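Side-chain contacts in Asp/Glu-specific dipeptidyl-peptidase (Flavobacterium psychrophilum, PDB 5JXF), which removes dipeptides from the N-terminus of oligopeptides as a serine peptidase with strict specificity for aspartate or glutamate at the P1 position: residues F678-V681 against S687-H690; I577-D580 against L585-T588. All coordinates share one frame; numbering follows the deposited sequence.

Contact 1 of 2, residues F678-V681 against S687-H690; sequences FDRV and SDIH. With ASP (aspartic acid), chain F; ARG (arginine), chain E.
The guanidinium of R680 is gripped from two directions, by the loop residues S687 and D688 and by the side-chain carboxylate of the aspartate of the bound Arg-Asp dipeptide. R680 NH1 donates to S687 OG at 3.0 Å, the oxygen lying 15° out of the guanidinium plane, and the same R680 nitrogen forms a longer salt bridge with D688 OD1 (3.3 Å). The D688 carboxylate is turned 15° from the guanidinium plane. Along another edge, R680 NE meets ligand OD2 and NH2 meets OD1, each at 2.8 Å, a bidentate pair with the ligand CG in plane. A bend at chi3 (-87°) in the otherwise extended chain sets the NE and NH2 edge along the ligand carboxylate and NH1 toward S687. This agrees with the role inferred for R680 in recognising acidic P1 residues; S687 and D688 probably act as a second shell that helps fix its rotation. Both have other partners: S687 OG bonds G684 O, D688 OD1 is hydrogen-bonded to T658 OG1 and OD2 forms a salt bridge with K347 NZ. R680 closes strand 673-680, whose classic beta bulge sets F678 and D679 opposite V699 of strand 698-702, while helix 328-357 brings K347 against R680.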
loop_
_atom_site.group_PDB
_atom_site.type_symbol
_atom_site.label_atom_id
_atom_site.label_comp_id
_atom_site.label_asym_id
_atom_site.label_seq_id
_atom_site.Cartn_x
_atom_site.Cartn_y
_atom_site.Cartn_z
ATOM N N PHE A 678 20.814 -2.150 5.380
ATOM C CA PHE A 678 20.433 -0.750 5.545
ATOM C C PHE A 678 19.066 -0.465 6.148
ATOM O O PHE A 678 18.778 0.689 6.462
ATOM C CB PHE A 678 20.566 -0.014 4.211
ATOM C CG PHE A 678 19.448 -0.281 3.221
ATOM C CD1 PHE A 678 19.475 -1.407 2.402
ATOM C CD2 PHE A 678 18.414 0.638 3.053
ATOM C CE1 PHE A 678 18.472 -1.629 1.446
ATOM C CE2 PHE A 678 17.389 0.425 2.102
ATOM C CZ PHE A 678 17.420 -0.706 1.299
ATOM N N ASP A 679 18.242 -1.486 6.373
ATOM C CA ASP A 679 16.956 -1.236 6.997
ATOM C C ASP A 679 16.325 -2.505 7.525
ATOM O O ASP A 679 16.902 -3.581 7.407
ATOM C CB ASP A 679 15.991 -0.583 5.989
ATOM C CG ASP A 679 15.089 0.459 6.638
ATOM O OD1 ASP A 679 15.008 0.490 7.883
ATOM O OD2 ASP A 679 14.455 1.246 5.904
ATOM N N ARG A 680 15.123 -2.363 8.085
ATOM C CA ARG A 680 14.259 -3.489 8.429
ATOM C C ARG A 680 12.913 -3.280 7.767
ATOM O O ARG A 680 12.543 -2.144 7.476
ATOM C CB ARG A 680 14.051 -3.608 9.934
ATOM C CG ARG A 680 15.239 -4.155 10.727
ATOM C CD ARG A 680 14.955 -3.977 12.179
ATOM N NE ARG A 680 15.384 -2.656 12.618
ATOM C CZ ARG A 680 15.062 -2.115 13.786
ATOM N NH1 ARG A 680 14.265 -2.776 14.610
ATOM N NH2 ARG A 680 15.525 -0.912 14.119
ATOM N N VAL A 681 12.166 -4.356 7.565
ATOM C CA VAL A 681 10.841 -4.238 6.950
ATOM C C VAL A 681 9.811 -3.753 7.975
ATOM O O VAL A 681 10.000 -3.908 9.191
ATOM C CB VAL A 681 10.370 -5.577 6.328
ATOM C CG1 VAL A 681 11.433 -6.124 5.415
ATOM C CG2 VAL A 681 10.030 -6.598 7.399
ATOM N N SER A 687 11.277 -5.192 16.344
ATOM C CA SER A 687 12.193 -6.287 16.697
ATOM C C SER A 687 13.200 -6.011 17.821
ATOM O O SER A 687 13.843 -6.941 18.275
ATOM C CB SER A 687 12.941 -6.750 15.461
ATOM O OG SER A 687 13.593 -5.669 14.820
ATOM N N ASP A 688 13.326 -4.764 18.274
ATOM C CA ASP A 688 14.170 -4.442 19.439
ATOM C C ASP A 688 13.523 -4.878 20.745
ATOM O O ASP A 688 14.184 -4.971 21.785
ATOM C CB ASP A 688 14.434 -2.941 19.549
ATOM C CG ASP A 688 15.285 -2.398 18.429
ATOM O OD1 ASP A 688 15.681 -3.166 17.521
ATOM O OD2 ASP A 688 15.532 -1.173 18.460
ATOM N N ILE A 689 12.210 -5.087 20.693
ATOM C CA ILE A 689 11.400 -5.366 21.882
ATOM C C ILE A 689 10.845 -6.790 21.807
ATOM O O ILE A 689 10.766 -7.495 22.807
ATOM C CB ILE A 689 10.241 -4.344 22.005
ATOM C CG1 ILE A 689 10.800 -2.919 22.072
ATOM C CG2 ILE A 689 9.326 -4.666 23.193
ATOM C CD1 ILE A 689 11.724 -2.678 23.248
ATOM N N HIS A 690 10.476 -7.202 20.595
ATOM C CA HIS A 690 9.964 -8.548 20.354
ATOM C C HIS A 690 10.355 -9.001 18.958
ATOM O O HIS A 690 10.004 -8.349 17.972
ATOM C CB HIS A 690 8.440 -8.590 20.518
ATOM C CG HIS A 690 7.830 -9.928 20.220
ATOM N ND1 HIS A 690 6.821 -10.095 19.297
ATOM C CD2 HIS A 690 8.073 -11.156 20.738
ATOM C CE1 HIS A 690 6.473 -11.369 19.252
ATOM N NE2 HIS A 690 7.213 -12.033 20.120
HETATM N N ASP F . 18.351 2.059 9.438
HETATM C CA ASP F . 18.905 1.580 10.710
HETATM C C ASP F . 20.273 2.141 11.055
HETATM O O ASP F . 21.159 1.410 11.507
HETATM C CB ASP F . 18.964 0.042 10.717
HETATM C CG ASP F . 17.655 -0.602 11.158
HETATM O OD1 ASP F . 16.860 0.071 11.837
HETATM O OD2 ASP F . 17.425 -1.790 10.840
HETATM N N ARG E . 15.463 3.361 8.105
HETATM C CA ARG E . 16.914 3.431 8.011
HETATM C C ARG E . 17.508 3.086 9.382
HETATM O O ARG E . 17.178 3.726 10.376
HETATM C CB ARG E . 17.363 4.821 7.543
HETATM C CG ARG E . 16.923 5.183 6.116
HETATM C CD ARG E . 17.319 6.615 5.746
HETATM N NE ARG E . 16.737 7.591 6.663
HETATM C CZ ARG E . 15.563 8.199 6.470
HETATM N NH1 ARG E . 14.842 7.941 5.379
HETATM N NH2 ARG E . 15.108 9.075 7.366
#

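Contact 2 of 2, residues I577-D580 against L585-T588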
loop_
_atom_site.group_PDB
_atom_site.type_symbol
_atom_site.label_atom_id
_atom_site.label_comp_id
_atom_site.label_asym_id
_atom_site.label_seq_id
_atom_site.Cartn_x
_atom_site.Cartn_y
_atom_site.Cartn_z
ATOM N N ILE A 577 19.984 -17.457 24.646
ATOM C CA ILE A 577 19.950 -16.098 25.169
ATOM C C ILE A 577 21.188 -15.330 24.725
ATOM O O ILE A 577 22.319 -15.768 24.922
ATOM C CB ILE A 577 19.817 -16.079 26.704
ATOM C CG1 ILE A 577 18.341 -16.231 27.081
ATOM C CG2 ILE A 577 20.335 -14.772 27.276
ATOM C CD1 ILE A 577 18.086 -16.382 28.550
ATOM N N PHE A 578 20.945 -14.193 24.086
ATOM C CA PHE A 578 22.001 -13.325 23.601
ATOM C C PHE A 578 21.927 -12.002 24.337
ATOM O O PHE A 578 20.854 -11.588 24.742
ATOM C CB PHE A 578 21.880 -13.111 22.088
ATOM C CG PHE A 578 20.563 -12.527 21.655
ATOM C CD1 PHE A 578 19.460 -13.344 21.452
ATOM C CD2 PHE A 578 20.438 -11.164 21.409
ATOM C CE1 PHE A 578 18.244 -12.809 21.028
ATOM C CE2 PHE A 578 19.219 -10.617 20.980
ATOM C CZ PHE A 578 18.124 -11.444 20.793
ATOM N N PRO A 579 23.075 -11.338 24.523
ATOM C CA PRO A 579 23.093 -10.037 25.193
ATOM C C PRO A 579 22.417 -8.969 24.348
ATOM O O PRO A 579 22.519 -9.016 23.121
ATOM C CB PRO A 579 24.591 -9.745 25.346
ATOM C CG PRO A 579 25.225 -10.510 24.266
ATOM C CD PRO A 579 24.428 -11.774 24.149
ATOM N N ASP A 580 21.756 -8.019 24.997
ATOM C CA ASP A 580 21.096 -6.913 24.306
ATOM C C ASP A 580 22.165 -6.177 23.521
ATOM O O ASP A 580 23.320 -6.196 23.910
ATOM C CB ASP A 580 20.398 -5.971 25.304
ATOM C CG ASP A 580 18.975 -6.446 25.708
ATOM O OD1 ASP A 580 18.185 -6.877 24.836
ATOM O OD2 ASP A 580 18.633 -6.364 26.910
ATOM N N LEU A 585 30.552 -4.846 18.458
ATOM C CA LEU A 585 30.619 -5.725 17.295
ATOM C C LEU A 585 29.869 -7.032 17.525
ATOM O O LEU A 585 30.147 -7.745 18.476
ATOM C CB LEU A 585 32.084 -6.008 16.949
ATOM C CG LEU A 585 32.395 -6.868 15.727
ATOM C CD1 LEU A 585 31.868 -6.215 14.504
ATOM C CD2 LEU A 585 33.920 -7.073 15.626
ATOM N N ARG A 586 28.901 -7.336 16.663
ATOM C CA ARG A 586 28.119 -8.566 16.812
ATOM C C ARG A 586 27.970 -9.235 15.470
ATOM O O ARG A 586 28.087 -8.609 14.441
ATOM C CB ARG A 586 26.703 -8.341 17.373
ATOM C CG ARG A 586 26.552 -7.619 18.652
ATOM C CD ARG A 586 27.155 -8.359 19.835
ATOM N NE ARG A 586 26.988 -7.556 21.036
ATOM C CZ ARG A 586 25.896 -7.582 21.789
ATOM N NH1 ARG A 586 24.897 -8.403 21.481
ATOM N NH2 ARG A 586 25.814 -6.810 22.865
ATOM N N VAL A 587 27.699 -10.523 15.512
ATOM C CA VAL A 587 27.408 -11.263 14.319
ATOM C C VAL A 587 25.967 -11.763 14.416
ATOM O O VAL A 587 25.511 -12.135 15.493
ATOM C CB VAL A 587 28.384 -12.435 14.154
ATOM C CG1 VAL A 587 27.954 -13.343 13.010
ATOM C CG2 VAL A 587 29.784 -11.900 13.926
ATOM N N THR A 588 25.260 -11.741 13.290
ATOM C CA THR A 588 23.970 -12.407 13.171
ATOM C C THR A 588 23.937 -13.088 11.801
ATOM O O THR A 588 24.622 -12.656 10.872
ATOM C CB THR A 588 22.793 -11.410 13.331
ATOM O OG1 THR A 588 21.539 -12.099 13.220
ATOM C CG2 THR A 588 22.855 -10.316 12.285
#
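Strand 586-591, an edge strand within this chain of the antiparallel sheet that also carries strand 673-680, is tied at its first residue to the loop that leads into it: R586 reaches back to P579 and D580. The tie is a two-pronged grip on consecutive backbone carbonyls. R586 NH1 donates to P579 O at 3.0 Å, nearly straight with an N-H...O angle of 164°, and R586 NH2 donates to D580 O at 2.8 Å. The two acceptors are met differently. P579 O lies in the guanidinium plane, yet the donor stands well above the carbonyl plane and does not use a lone pair; D580 O is tilted from the guanidinium plane, and its donor is tilted from the carbonyl plane in turn.

The proline also contributes its ring: P579 CG rests over one face of the R586 guanidinium, 3.5 Å from R586 NH1. The R586 side chain bends at chi2 (-65°) and is extended at chi3, which carries the guanidinium across to the loop. Neighbours share the remaining N-H groups: T584 OG1 accepts from NE, N582 OD1 from NH2, and M40 O from NH1. With these bonds the buried cation is held through all three nitrogens, and every acceptor named is a neutral oxygen. A leucine here would probably leave the carbonyls of P579 and D580 without these donors and set the loop free to shift against the strand. On the sheet side, the backbone of R586 pairs with G284 of strand 279-284. CB of D580 points away from the strand segment, and its OD1 accepts from the backbone N of E291.

In the fold
Contact 2 comes first along the chain and contact 1 follows. Their centres are 14 Å apart and their nearest atoms about 5 Å, so the two do not touch. Both reach the same antiparallel sheet: contact 2 at one of its two outermost strands, 586-591, contact 1 at strand 673-680, with strands 279-284 and 665-667 between. H656 bridges S687 and T588, and the neighbouring Q290 and E291 bond D688 and D580. Contact 1 holds pocket residues F678, D679 and R680, with S687 and D688 on the side of R680's guanidinium away from the ligand. Contact 2 ties the loop after helix 547-571 to the start of strand 586-591; the side chain of R586 is about 13 Å from the bound aspartate.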